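Local coordinates for inorganic pyrophosphatase (Ehrlichia chaffeensis, PDB 3LO0), which probably catalyses the magnesium-dependent hydrolysis of inorganic pyrophosphate to two phosphate ions, working as a homohexamer, at residues V112-M117 / E123-L128; V50-D55 / F61-F66; Q137-I142 / S146-S151; D25-G30 / N38-I43. All coordinates share one frame; numbering follows the deposited sequence.

Contact 1. Residues V112-M117 / E123-L128; sequences VGVLVM and EDVKIL
Leu115 and Lys126 form a hydrogen-bonded pair of an antiparallel beta hairpin and grip each other twice. Leu115 N gives its hydrogen to Lys126 O at 2.9 Å in a nearly straight bond (172°), and Lys126 N returns one to Leu115 O, also 2.9 Å, in the carbonyl plane. Leu115 O additionally receives a CA-H...O contact from Val125 CA at 3.2 Å. At the far end Val112 and Gly113 both face Leu128, a classic beta bulge: Val112 N gives a nearly straight hydrogen bond to Leu128 O at 2.8 Å, whereas Gly113 N makes a weak bond to the same oxygen at 3.4 Å. Val114, Val116, Val125 and Ile127 share one face. Val114 CG2 wedges against Val125 CB at 3.5 Å and also meets Ile127 CD1 at 3.8 Å, while Val116 CG2 runs alongside Val125 CG1. Helix 180-189 lies over Val114 and Ile127. Leu115, Met117, Asp124 and Lys126 occupy the other face, where Phe160 of helix 150-162 packs on Leu115, Met117 and Lys126. The Met117 methyl is modelled too close to Lys126 CG, so its exact position is doubtful. Lys126 NZ is hydrogen-bonded to Tyr77 OH; weaker, longer pairings link it to Asp124 OD1, Asp92 and a bound sulfate. Asp92 and Asp124 are predicted magnesium ligands. One face is thus apolar against helix 180-189; the other carries Asp124 and Lys126 toward the predicted metal and substrate site, where the lysine may help offset the carboxylates and attract an anion.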
loop_
_atom_site.group_PDB
_atom_site.type_symbol
_atom_site.label_atom_id
_atom_site.label_comp_id
_atom_site.label_asym_id
_atom_site.label_seq_id
_atom_site.Cartn_x
_atom_site.Cartn_y
_atom_site.Cartn_z
ATOM N N VAL A 112 -11.823 -18.068 -20.178
ATOM C CA VAL A 112 -13.265 -18.006 -20.268
ATOM C C VAL A 112 -13.769 -17.177 -21.433
ATOM O O VAL A 112 -14.981 -17.101 -21.652
ATOM C CB VAL A 112 -13.878 -17.506 -18.967
ATOM C CG1 VAL A 112 -13.511 -18.488 -17.837
ATOM C CG2 VAL A 112 -13.409 -16.078 -18.641
ATOM N N GLY A 113 -12.850 -16.584 -22.189
ATOM C CA GLY A 113 -13.219 -15.686 -23.259
ATOM C C GLY A 113 -12.006 -14.993 -23.810
ATOM O O GLY A 113 -10.874 -15.238 -23.344
ATOM N N VAL A 114 -12.252 -14.145 -24.808
ATOM C CA VAL A 114 -11.219 -13.367 -25.450
ATOM C C VAL A 114 -11.769 -11.998 -25.912
ATOM O O VAL A 114 -12.892 -11.889 -26.436
ATOM C CB VAL A 114 -10.551 -14.192 -26.606
ATOM C CG1 VAL A 114 -11.580 -14.639 -27.643
ATOM C CG2 VAL A 114 -9.415 -13.411 -27.243
ATOM N N LEU A 115 -10.980 -10.961 -25.664
ATOM C CA LEU A 115 -11.263 -9.640 -26.119
ATOM C C LEU A 115 -10.493 -9.460 -27.424
ATOM O O LEU A 115 -9.278 -9.590 -27.465
ATOM C CB LEU A 115 -10.825 -8.578 -25.106
ATOM C CG LEU A 115 -11.008 -7.125 -25.580
ATOM C CD1 LEU A 115 -12.499 -6.852 -25.876
ATOM C CD2 LEU A 115 -10.470 -6.132 -24.579
ATOM N N VAL A 116 -11.234 -9.189 -28.480
ATOM C CA VAL A 116 -10.671 -9.071 -29.840
ATOM C C VAL A 116 -10.627 -7.625 -30.296
ATOM O O VAL A 116 -11.657 -6.945 -30.292
ATOM C CB VAL A 116 -11.493 -9.922 -30.816
ATOM C CG1 VAL A 116 -11.113 -9.597 -32.283
ATOM C CG2 VAL A 116 -11.249 -11.384 -30.523
ATOM N N MET A 117 -9.433 -7.153 -30.668
ATOM C CA MET A 117 -9.232 -5.746 -31.082
ATOM C C MET A 117 -8.393 -5.592 -32.368
ATOM O O MET A 117 -7.547 -6.431 -32.681
ATOM C CB MET A 117 -8.478 -4.963 -30.003
ATOM C CG MET A 117 -9.169 -4.793 -28.668
ATOM S SD MET A 117 -7.901 -4.378 -27.456
ATOM C CE MET A 117 -7.532 -6.005 -26.814
ATOM N N GLU A 123 -4.863 -7.300 -36.103
ATOM C CA GLU A 123 -5.701 -7.783 -35.005
ATOM C C GLU A 123 -4.866 -8.097 -33.750
ATOM O O GLU A 123 -3.738 -8.557 -33.856
ATOM C CB GLU A 123 -6.494 -9.022 -35.444
ATOM C CG GLU A 123 -7.802 -9.211 -34.680
ATOM C CD GLU A 123 -8.689 -10.294 -35.269
ATOM O OE1 GLU A 123 -8.193 -11.443 -35.453
ATOM O OE2 GLU A 123 -9.878 -9.994 -35.548
ATOM N N ASP A 124 -5.446 -7.858 -32.569
ATOM C CA ASP A 124 -4.752 -8.006 -31.275
ATOM C C ASP A 124 -5.757 -8.583 -30.252
ATOM O O ASP A 124 -6.722 -7.907 -29.905
ATOM C CB ASP A 124 -4.220 -6.620 -30.844
ATOM C CG ASP A 124 -3.442 -6.628 -29.496
ATOM O OD1 ASP A 124 -2.699 -7.579 -29.163
ATOM O OD2 ASP A 124 -3.552 -5.609 -28.787
ATOM N N VAL A 125 -5.558 -9.818 -29.794
ATOM C CA VAL A 125 -6.509 -10.454 -28.839
ATOM C C VAL A 125 -5.917 -10.570 -27.431
ATOM O O VAL A 125 -4.716 -10.730 -27.281
ATOM C CB VAL A 125 -6.929 -11.885 -29.264
ATOM C CG1 VAL A 125 -7.501 -11.903 -30.695
ATOM C CG2 VAL A 125 -5.750 -12.861 -29.117
ATOM N N LYS A 126 -6.776 -10.495 -26.414
ATOM C CA LYS A 126 -6.371 -10.664 -25.030
ATOM C C LYS A 126 -7.286 -11.722 -24.447
ATOM O O LYS A 126 -8.488 -11.503 -24.362
ATOM C CB LYS A 126 -6.520 -9.366 -24.221
ATOM C CG LYS A 126 -5.972 -8.134 -24.933
ATOM C CD LYS A 126 -4.460 -8.141 -24.947
ATOM C CE LYS A 126 -3.949 -6.945 -25.685
ATOM N NZ LYS A 126 -2.518 -7.015 -25.786
ATOM N N ILE A 127 -6.718 -12.854 -24.066
ATOM C CA ILE A 127 -7.466 -13.893 -23.364
ATOM C C ILE A 127 -7.907 -13.367 -22.010
ATOM O O ILE A 127 -7.154 -12.642 -21.361
ATOM C CB ILE A 127 -6.624 -15.153 -23.175
ATOM C CG1 ILE A 127 -6.060 -15.672 -24.501
ATOM C CG2 ILE A 127 -7.470 -16.241 -22.542
ATOM C CD1 ILE A 127 -7.130 -15.897 -25.585
ATOM N N LEU A 128 -9.157 -13.644 -21.624
ATOM C CA LEU A 128 -9.647 -13.419 -20.263
ATOM C C LEU A 128 -9.758 -14.779 -19.586
ATOM O O LEU A 128 -10.392 -15.700 -20.089
ATOM C CB LEU A 128 -11.015 -12.714 -20.235
ATOM C CG LEU A 128 -11.617 -12.454 -18.839
ATOM C CD1 LEU A 128 -10.729 -11.483 -18.062
ATOM C CD2 LEU A 128 -13.146 -12.011 -18.909
#

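Contact 2. Residues V50-D55 / F61-F66. With SO4 (sulfate ion), chain B.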
loop_
_atom_site.group_PDB
_atom_site.type_symbol
_atom_site.label_atom_id
_atom_site.label_comp_id
_atom_site.label_asym_id
_atom_site.label_seq_id
_atom_site.Cartn_x
_atom_site.Cartn_y
_atom_site.Cartn_z
ATOM N N VAL A 50 2.848 1.117 -14.307
ATOM C CA VAL A 50 4.157 0.660 -14.856
ATOM C C VAL A 50 3.993 -0.592 -15.721
ATOM O O VAL A 50 3.739 -1.684 -15.211
ATOM C CB VAL A 50 5.210 0.347 -13.740
ATOM C CG1 VAL A 50 6.600 0.104 -14.346
ATOM C CG2 VAL A 50 5.277 1.512 -12.705
ATOM N N LYS A 51 4.215 -0.452 -17.024
ATOM C CA LYS A 51 4.074 -1.598 -17.926
ATOM C C LYS A 51 5.375 -2.417 -17.914
ATOM O O LYS A 51 6.345 -2.066 -18.589
ATOM C CB LYS A 51 3.716 -1.129 -19.332
ATOM C CG LYS A 51 3.535 -2.280 -20.389
ATOM C CD LYS A 51 3.070 -1.747 -21.728
ATOM C CE LYS A 51 3.065 -2.817 -22.836
ATOM N NZ LYS A 51 3.145 -4.240 -22.357
ATOM N N TYR A 52 5.386 -3.508 -17.148
ATOM C CA TYR A 52 6.525 -4.408 -17.150
ATOM C C TYR A 52 6.335 -5.389 -18.278
ATOM O O TYR A 52 5.207 -5.659 -18.707
ATOM C CB TYR A 52 6.663 -5.156 -15.819
ATOM C CG TYR A 52 6.974 -4.270 -14.643
ATOM C CD1 TYR A 52 8.274 -3.807 -14.423
ATOM C CD2 TYR A 52 5.978 -3.896 -13.745
ATOM C CE1 TYR A 52 8.573 -3.004 -13.362
ATOM C CE2 TYR A 52 6.264 -3.107 -12.646
ATOM C CZ TYR A 52 7.571 -2.656 -12.456
ATOM O OH TYR A 52 7.869 -1.835 -11.423
ATOM N N GLU A 53 7.444 -5.910 -18.781
ATOM C CA GLU A 53 7.428 -6.872 -19.859
ATOM C C GLU A 53 8.614 -7.804 -19.662
ATOM O O GLU A 53 9.721 -7.358 -19.367
ATOM C CB GLU A 53 7.535 -6.177 -21.213
ATOM C CG GLU A 53 7.254 -7.074 -22.395
ATOM C CD GLU A 53 6.931 -6.276 -23.650
ATOM O OE1 GLU A 53 7.634 -5.274 -23.876
ATOM O OE2 GLU A 53 5.997 -6.661 -24.398
ATOM N N PHE A 54 8.366 -9.098 -19.772
ATOM C CA PHE A 54 9.443 -10.071 -19.718
ATOM C C PHE A 54 10.251 -10.003 -21.006
ATOM O O PHE A 54 9.681 -10.059 -22.098
ATOM C CB PHE A 54 8.921 -11.500 -19.543
ATOM C CG PHE A 54 10.023 -12.482 -19.263
ATOM C CD1 PHE A 54 10.578 -12.569 -17.992
ATOM C CD2 PHE A 54 10.540 -13.260 -20.274
ATOM C CE1 PHE A 54 11.623 -13.444 -17.730
ATOM C CE2 PHE A 54 11.591 -14.137 -20.025
ATOM C CZ PHE A 54 12.122 -14.229 -18.743
ATOM N N ASP A 55 11.575 -9.906 -20.873
ATOM C CA ASP A 55 12.455 -9.778 -22.034
ATOM C C ASP A 55 13.141 -11.118 -22.187
ATOM O O ASP A 55 13.946 -11.495 -21.352
ATOM C CB ASP A 55 13.456 -8.627 -21.836
ATOM C CG ASP A 55 14.309 -8.325 -23.090
ATOM O OD1 ASP A 55 14.883 -9.237 -23.696
ATOM O OD2 ASP A 55 14.445 -7.135 -23.450
ATOM N N PHE A 61 12.662 -9.095 -16.319
ATOM C CA PHE A 61 11.583 -8.103 -16.510
ATOM C C PHE A 61 12.184 -6.722 -16.749
ATOM O O PHE A 61 13.186 -6.374 -16.119
ATOM C CB PHE A 61 10.639 -8.047 -15.301
ATOM C CG PHE A 61 9.736 -9.228 -15.213
ATOM C CD1 PHE A 61 8.541 -9.252 -15.903
ATOM C CD2 PHE A 61 10.113 -10.351 -14.483
ATOM C CE1 PHE A 61 7.715 -10.375 -15.869
ATOM C CE2 PHE A 61 9.293 -11.480 -14.429
ATOM C CZ PHE A 61 8.090 -11.493 -15.127
ATOM N N CYS A 62 11.604 -5.985 -17.691
ATOM C CA CYS A 62 12.017 -4.615 -18.013
ATOM C C CYS A 62 10.812 -3.716 -17.925
ATOM O O CYS A 62 9.656 -4.160 -18.145
ATOM C CB CYS A 62 12.560 -4.509 -19.436
ATOM S SG CYS A 62 13.959 -5.597 -19.798
ATOM N N VAL A 63 11.083 -2.460 -17.610
ATOM C CA VAL A 63 10.064 -1.440 -17.670
ATOM C C VAL A 63 9.888 -1.107 -19.153
ATOM O O VAL A 63 10.774 -0.511 -19.764
ATOM C CB VAL A 63 10.451 -0.189 -16.858
ATOM C CG1 VAL A 63 9.359 0.876 -16.925
ATOM C CG2 VAL A 63 10.693 -0.567 -15.386
ATOM N N ASP A 64 8.776 -1.529 -19.746
ATOM C CA ASP A 64 8.509 -1.130 -21.119
ATOM C C ASP A 64 8.236 0.370 -21.148
ATOM O O ASP A 64 8.810 1.105 -21.924
ATOM C CB ASP A 64 7.314 -1.891 -21.702
ATOM C CG ASP A 64 7.149 -1.660 -23.215
ATOM O OD1 ASP A 64 8.056 -1.079 -23.863
ATOM O OD2 ASP A 64 6.114 -2.073 -23.770
ATOM N N ARG A 65 7.325 0.809 -20.300
ATOM C CA ARG A 65 7.020 2.214 -20.201
ATOM C C ARG A 65 6.187 2.490 -18.965
ATOM O O ARG A 65 5.584 1.589 -18.400
ATOM C CB ARG A 65 6.272 2.694 -21.453
ATOM C CG ARG A 65 4.880 2.093 -21.641
ATOM C CD ARG A 65 4.266 2.532 -22.981
ATOM N NE ARG A 65 2.878 2.049 -23.171
ATOM C CZ ARG A 65 2.513 0.915 -23.787
ATOM N NH1 ARG A 65 3.419 0.077 -24.296
ATOM N NH2 ARG A 65 1.219 0.609 -23.896
ATOM N N PHE A 66 6.192 3.743 -18.557
ATOM C CA PHE A 66 5.167 4.286 -17.666
ATOM C C PHE A 66 3.999 4.713 -18.572
ATOM O O PHE A 66 4.191 5.343 -19.600
ATOM C CB PHE A 66 5.743 5.440 -16.842
ATOM C CG PHE A 66 6.804 5.000 -15.852
ATOM C CD1 PHE A 66 6.468 4.675 -14.552
ATOM C CD2 PHE A 66 8.121 4.874 -16.245
ATOM C CE1 PHE A 66 7.444 4.262 -13.619
ATOM C CE2 PHE A 66 9.097 4.453 -15.352
ATOM C CZ PHE A 66 8.741 4.131 -14.015
HETATM S S SO4 B . 1.383 -5.630 -25.105
HETATM O O1 SO4 B . 1.039 -6.517 -23.987
HETATM O O2 SO4 B . 0.932 -4.243 -24.880
HETATM O O3 SO4 B . 2.854 -5.654 -25.264
HETATM O O4 SO4 B . 0.700 -6.073 -26.332
#
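Lys51 O is gripped by two successive amides of the facing strand: Asp64 N at 2.7 Å, almost head-on to the carbonyl, and Arg65 N in a weak bond at 3.5 Å. Asp64 and Arg65 both face Lys51 in a classic beta bulge, and Asp64 points toward the facing strand. Lys51 is stretched from CB to CE (chi1 to chi3 near 180°), which lays CD over one face of the Arg65 guanidinium, 3.2 Å from Arg65 NH1. Asp64 OD2 makes a long salt bridge to Lys51 NZ at 3.9 Å and pairs with Arg65 NH1 at 3.5 Å. Glu53 OE1 stands 3.5 Å from Asp64 OD2, a like-charge approach that the cations probably ease. Lys51 NZ weakly binds O3 of a sulfate at 3.2 Å, an ion probably from the crystallisation liquor, consistent with its predicted role in substrate binding; Arg65 is another predicted ligand. On the apolar face, the edge of Phe54 meets the face of Phe61 in a T-shaped stack (centroids 5.3 Å, planes at 77°). A second subunit bonds to the backbone of Phe61, Val63 and Phe66. The hairpin stands beside the corner after strand 37-41, where Glu42 touches Glu53.

Contact 3. Residues Q137-I142 / S146-S151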
loop_
_atom_site.group_PDB
_atom_site.type_symbol
_atom_site.label_atom_id
_atom_site.label_comp_id
_atom_site.label_asym_id
_atom_site.label_seq_id
_atom_site.Cartn_x
_atom_site.Cartn_y
_atom_site.Cartn_z
ATOM N N GLN A 137 -11.672 -20.931 -5.421
ATOM C CA GLN A 137 -13.025 -21.371 -5.769
ATOM C C GLN A 137 -14.014 -20.230 -6.017
ATOM O O GLN A 137 -15.117 -20.479 -6.503
ATOM C CB GLN A 137 -13.575 -22.345 -4.707
ATOM C CG GLN A 137 -12.586 -23.462 -4.425
ATOM C CD GLN A 137 -13.217 -24.821 -4.233
ATOM O OE1 GLN A 137 -14.371 -24.953 -3.808
ATOM N NE2 GLN A 137 -12.446 -25.855 -4.545
ATOM N N TYR A 138 -13.615 -18.988 -5.742
ATOM C CA TYR A 138 -14.503 -17.864 -5.950
ATOM C C TYR A 138 -15.066 -17.842 -7.357
ATOM O O TYR A 138 -16.225 -17.456 -7.550
ATOM C CB TYR A 138 -13.796 -16.535 -5.657
ATOM C CG TYR A 138 -14.708 -15.333 -5.622
ATOM C CD1 TYR A 138 -15.315 -14.924 -4.432
ATOM C CD2 TYR A 138 -14.945 -14.578 -6.768
ATOM C CE1 TYR A 138 -16.150 -13.806 -4.394
ATOM C CE2 TYR A 138 -15.791 -13.460 -6.741
ATOM C CZ TYR A 138 -16.377 -13.076 -5.551
ATOM O OH TYR A 138 -17.202 -11.974 -5.524
ATOM N N TYR A 139 -14.239 -18.200 -8.340
ATOM C CA TYR A 139 -14.584 -18.055 -9.747
ATOM C C TYR A 139 -15.163 -19.331 -10.366
ATOM O O TYR A 139 -15.411 -19.348 -11.560
ATOM C CB TYR A 139 -13.347 -17.550 -10.565
ATOM C CG TYR A 139 -12.842 -16.187 -10.139
ATOM C CD1 TYR A 139 -13.450 -15.010 -10.602
ATOM C CD2 TYR A 139 -11.776 -16.064 -9.244
ATOM C CE1 TYR A 139 -13.000 -13.755 -10.195
ATOM C CE2 TYR A 139 -11.321 -14.809 -8.842
ATOM C CZ TYR A 139 -11.934 -13.669 -9.317
ATOM O OH TYR A 139 -11.494 -12.422 -8.884
ATOM N N ASN A 140 -15.433 -20.361 -9.548
ATOM C CA ASN A 140 -16.029 -21.621 -10.018
ATOM C C ASN A 140 -17.210 -21.408 -10.964
ATOM O O ASN A 140 -17.335 -22.110 -11.958
ATOM C CB ASN A 140 -16.492 -22.504 -8.839
ATOM C CG ASN A 140 -15.346 -23.196 -8.113
ATOM O OD1 ASN A 140 -14.211 -23.183 -8.563
ATOM N ND2 ASN A 140 -15.658 -23.815 -6.973
ATOM N N ASN A 141 -18.036 -20.409 -10.666
ATOM C CA ASN A 141 -19.253 -20.124 -11.431
ATOM C C ASN A 141 -19.044 -19.300 -12.701
ATOM O O ASN A 141 -20.002 -19.036 -13.435
ATOM C CB ASN A 141 -20.307 -19.430 -10.533
ATOM C CG ASN A 141 -19.991 -17.956 -10.272
ATOM O OD1 ASN A 141 -18.931 -17.443 -10.672
ATOM N ND2 ASN A 141 -20.900 -17.271 -9.580
ATOM N N ILE A 142 -17.810 -18.882 -12.960
ATOM C CA ILE A 142 -17.494 -18.186 -14.200
ATOM C C ILE A 142 -17.005 -19.255 -15.188
ATOM O O ILE A 142 -15.887 -19.759 -15.071
ATOM C CB ILE A 142 -16.443 -17.077 -13.985
ATOM C CG1 ILE A 142 -16.867 -16.116 -12.869
ATOM C CG2 ILE A 142 -16.239 -16.232 -15.252
ATOM C CD1 ILE A 142 -18.152 -15.331 -13.182
ATOM N N SER A 146 -19.246 -13.991 -20.363
ATOM C CA SER A 146 -20.551 -13.363 -20.124
ATOM C C SER A 146 -21.113 -13.641 -18.709
ATOM O O SER A 146 -22.077 -12.978 -18.273
ATOM C CB SER A 146 -21.555 -13.772 -21.218
ATOM O OG SER A 146 -21.563 -15.169 -21.430
ATOM N N ASP A 147 -20.507 -14.584 -17.980
ATOM C CA ASP A 147 -20.854 -14.805 -16.578
ATOM C C ASP A 147 -20.344 -13.711 -15.653
ATOM O O ASP A 147 -20.825 -13.626 -14.526
ATOM C CB ASP A 147 -20.354 -16.166 -16.074
ATOM C CG ASP A 147 -21.059 -17.332 -16.722
ATOM O OD1 ASP A 147 -22.258 -17.201 -17.069
ATOM O OD2 ASP A 147 -20.413 -18.390 -16.900
ATOM N N PHE A 148 -19.361 -12.896 -16.085
ATOM C CA PHE A 148 -19.014 -11.687 -15.368
ATOM C C PHE A 148 -20.043 -10.555 -15.566
ATOM O O PHE A 148 -20.661 -10.480 -16.618
ATOM C CB PHE A 148 -17.675 -11.110 -15.824
ATOM C CG PHE A 148 -16.477 -11.786 -15.231
ATOM C CD1 PHE A 148 -15.576 -12.466 -16.043
ATOM C CD2 PHE A 148 -16.247 -11.741 -13.866
ATOM C CE1 PHE A 148 -14.453 -13.072 -15.479
ATOM C CE2 PHE A 148 -15.138 -12.344 -13.309
ATOM C CZ PHE A 148 -14.229 -13.001 -14.125
ATOM N N PRO A 149 -20.145 -9.625 -14.595
ATOM C CA PRO A 149 -20.931 -8.403 -14.799
ATOM C C PRO A 149 -20.498 -7.637 -16.055
ATOM O O PRO A 149 -19.308 -7.491 -16.287
ATOM C CB PRO A 149 -20.601 -7.563 -13.548
ATOM C CG PRO A 149 -20.201 -8.587 -12.496
ATOM C CD PRO A 149 -19.485 -9.641 -13.274
ATOM N N VAL A 150 -21.452 -7.125 -16.835
ATOM C CA VAL A 150 -21.118 -6.384 -18.054
ATOM C C VAL A 150 -20.273 -5.150 -17.741
ATOM O O VAL A 150 -19.382 -4.777 -18.519
ATOM C CB VAL A 150 -22.396 -6.016 -18.876
ATOM C CG1 VAL A 150 -23.224 -4.875 -18.191
ATOM C CG2 VAL A 150 -22.034 -5.678 -20.337
ATOM N N SER A 151 -20.495 -4.537 -16.580
ATOM C CA SER A 151 -19.693 -3.383 -16.193
ATOM C C SER A 151 -18.210 -3.736 -16.137
ATOM O O SER A 151 -17.359 -2.943 -16.521
ATOM C CB SER A 151 -20.158 -2.786 -14.846
ATOM O OG SER A 151 -20.329 -3.775 -13.838
#
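Ile142, which packs on Phe148 across the contact, closes a type I beta turn that begins at Tyr139, its N bonded to Tyr139 O at 2.8 Å. In the second segment, Ser146 and Asp147 end a 3-10 turn, and Pro149 takes the N-cap position of helix 150-162. No hydrogen bond joins the two segments; the nearest CA atoms across them are those of Ile142 and Asp147, 5.3 Å apart. Side chains therefore make the join. Ile142 CG2 sits over one face of the Phe148 ring in a CH-pi contact, 4.0 Å from the centroid and 24° off the normal. Its other branch, CD1, turns to Asp147 O at 3.4 Å. This is the loop linking strand 124-131 to helix 150-162, away from the annotated sites, and Phe148 carries it onto the sheet through Val130. Tyr139 meets Phe148 rim to rim, Tyr139 CE1 lying 4.0 Å from Phe148 CE2, while Tyr138 CD2 covers a face of the Tyr139 ring. The carboxylate of Asp147 reaches back: OD2 accepts a hydrogen bond from Lys143 N in the connecting bend. Outward, Tyr138 and Pro149 pack reciprocally on Pro149 and Tyr138 of a third subunit.

Contact 4. Residues D25-G30 / N38-I43; sequences DNVTGG and NVIIEI
The Asn38 side-chain amide reaches Thr28 O in the loop 25-30 and hooks it. The amide group is turned so that Thr28 O lies almost in its own plane, and the ND2-H...O line is nearly straight (ND2 to Thr28 O 3.0 Å, 167°). Relative to the Thr28 carbonyl plane the donor stands well out, by 49°. Placing CG anti to the carbonyl carbon (chi1 -67°) carries the amide over the bend at Thr28-Gly30, with ND2 at 3.5 Å from Gly30 N. Asn38 N adds a second bond, to Gly29 O at 3.0 Å, so one residue at the start of the strand segment secures two consecutive carbonyls of the loop. The Thr28 side chain crosses Asn38 at a slant and points away from the strand; its OG1 makes a weak bond to Gly30 O within the loop at 3.4 Å. Strand 37-41 belongs to the barrel-like, OB-fold-type sheet of soluble family I pyrophosphatases, where it lies between strands 76-79 and 106-118, and the chain turns a corner at Glu42. There Glu42 and Ile43 both face Tyr77 in a classic beta bulge. Val27 approaches the strand from the loop side: its CG1 touches Ile40 CD1 loosely at 4.3 Å, while its CG2 lies 4.4 Å from Asn38 ND2. Ile40 in turn packs on Phe79. Asn38 also rests on Val106 and Arg108 of strand 106-118. Across the subunit boundary, Leu60 of a fourth subunit packs on Val27 and Lys58 of the same subunit on Asn38.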
loop_
_atom_site.group_PDB
_atom_site.type_symbol
_atom_site.label_atom_id
_atom_site.label_comp_id
_atom_site.label_asym_id
_atom_site.label_seq_id
_atom_site.Cartn_x
_atom_site.Cartn_y
_atom_site.Cartn_z
ATOM N N ASP A 25 12.363 -21.948 -19.676
ATOM C CA ASP A 25 12.942 -23.260 -20.124
ATOM C C ASP A 25 12.211 -24.436 -19.461
ATOM O O ASP A 25 11.796 -25.388 -20.138
ATOM C CB ASP A 25 14.440 -23.330 -19.810
ATOM N N ASN A 26 12.048 -24.355 -18.140
ATOM C CA ASN A 26 11.397 -25.414 -17.366
ATOM C C ASN A 26 9.886 -25.196 -17.116
ATOM O O ASN A 26 9.288 -25.933 -16.315
ATOM C CB ASN A 26 12.125 -25.591 -16.026
ATOM N N VAL A 27 9.280 -24.200 -17.773
ATOM C CA VAL A 27 7.832 -23.943 -17.643
ATOM C C VAL A 27 7.114 -23.949 -19.004
ATOM O O VAL A 27 7.562 -23.287 -19.925
ATOM C CB VAL A 27 7.553 -22.601 -16.924
ATOM C CG1 VAL A 27 8.159 -21.425 -17.683
ATOM C CG2 VAL A 27 6.076 -22.417 -16.723
ATOM N N THR A 28 6.000 -24.676 -19.086
ATOM C CA THR A 28 5.211 -24.844 -20.306
ATOM C C THR A 28 3.923 -24.002 -20.257
ATOM O O THR A 28 3.608 -23.404 -19.251
ATOM C CB THR A 28 4.806 -26.318 -20.509
ATOM O OG1 THR A 28 3.736 -26.650 -19.619
ATOM C CG2 THR A 28 5.993 -27.282 -20.243
ATOM N N GLY A 29 3.158 -24.054 -21.342
ATOM C CA GLY A 29 1.961 -23.288 -21.490
ATOM C C GLY A 29 0.784 -23.734 -20.665
ATOM O O GLY A 29 -0.221 -23.050 -20.636
ATOM N N GLY A 30 0.873 -24.883 -20.018
ATOM C CA GLY A 30 -0.240 -25.371 -19.248
ATOM C C GLY A 30 -0.199 -26.874 -18.976
ATOM O O GLY A 30 0.533 -27.670 -19.621
ATOM N N ASN A 38 -0.906 -22.154 -17.900
ATOM C CA ASN A 38 -0.016 -21.451 -17.027
ATOM C C ASN A 38 0.131 -20.043 -17.542
ATOM O O ASN A 38 0.398 -19.810 -18.730
ATOM C CB ASN A 38 1.346 -22.102 -16.944
ATOM C CG ASN A 38 1.312 -23.444 -16.277
ATOM O OD1 ASN A 38 0.559 -23.669 -15.331
ATOM N ND2 ASN A 38 2.153 -24.357 -16.769
ATOM N N VAL A 39 -0.006 -19.080 -16.646
ATOM C CA VAL A 39 0.214 -17.705 -17.037
ATOM C C VAL A 39 1.321 -17.087 -16.173
ATOM O O VAL A 39 1.263 -17.142 -14.934
ATOM C CB VAL A 39 -1.082 -16.886 -16.892
ATOM C CG1 VAL A 39 -0.852 -15.448 -17.407
ATOM C CG2 VAL A 39 -2.251 -17.600 -17.604
ATOM N N ILE A 40 2.328 -16.521 -16.823
ATOM C CA ILE A 40 3.375 -15.782 -16.117
ATOM C C ILE A 40 2.919 -14.367 -16.028
ATOM O O ILE A 40 2.693 -13.734 -17.056
ATOM C CB ILE A 40 4.733 -15.825 -16.830
ATOM C CG1 ILE A 40 5.281 -17.238 -16.745
ATOM C CG2 ILE A 40 5.705 -14.815 -16.149
ATOM C CD1 ILE A 40 6.687 -17.423 -17.290
ATOM N N ILE A 41 2.728 -13.882 -14.808
ATOM C CA ILE A 41 2.245 -12.531 -14.583
ATOM C C ILE A 41 3.368 -11.508 -14.810
ATOM O O ILE A 41 4.502 -11.668 -14.306
ATOM C CB ILE A 41 1.618 -12.348 -13.179
ATOM C CG1 ILE A 41 0.391 -13.270 -12.979
ATOM C CG2 ILE A 41 1.172 -10.895 -12.980
ATOM C CD1 ILE A 41 -0.685 -13.106 -14.065
ATOM N N GLU A 42 3.048 -10.487 -15.588
ATOM C CA GLU A 42 3.950 -9.381 -15.835
ATOM C C GLU A 42 3.603 -8.137 -15.041
ATOM O O GLU A 42 4.508 -7.446 -14.554
ATOM C CB GLU A 42 3.939 -9.020 -17.306
ATOM C CG GLU A 42 4.637 -10.021 -18.155
ATOM C CD GLU A 42 4.447 -9.744 -19.614
ATOM O OE1 GLU A 42 3.264 -9.688 -20.041
ATOM O OE2 GLU A 42 5.474 -9.594 -20.328
ATOM N N ILE A 43 2.298 -7.850 -14.948
ATOM C CA ILE A 43 1.783 -6.654 -14.288
ATOM C C ILE A 43 0.620 -7.045 -13.363
ATOM O O ILE A 43 -0.341 -7.700 -13.799
ATOM C CB ILE A 43 1.232 -5.655 -15.353
ATOM C CG1 ILE A 43 2.352 -5.276 -16.340
ATOM C CG2 ILE A 43 0.618 -4.429 -14.689
ATOM C CD1 ILE A 43 1.908 -4.511 -17.527
#

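How the contacts relate
Contacts 1 and 2 lie at the predicted active site without touching: their centres are 21 Å apart and their nearest atoms about 7 Å, with the sulfate between them. Tyr77 OH is hydrogen-bonded to that sulfate as well as to Lys126, so it bridges the two hairpins. Contact 4 joins contact 2 directly, as Phe54 N and Glu42 OE2 lie 3.0 Å apart, a probable hydrogen bond. It also shares a sheet with contact 1, since strands 37-41 and 106-118 are neighbours. Contact 3 packs on the Val112/Leu128 end of contact 1, with Leu128 CD2 3.8 Å from Phe148 CD1, yet its centre is 29 Å from that of contact 2.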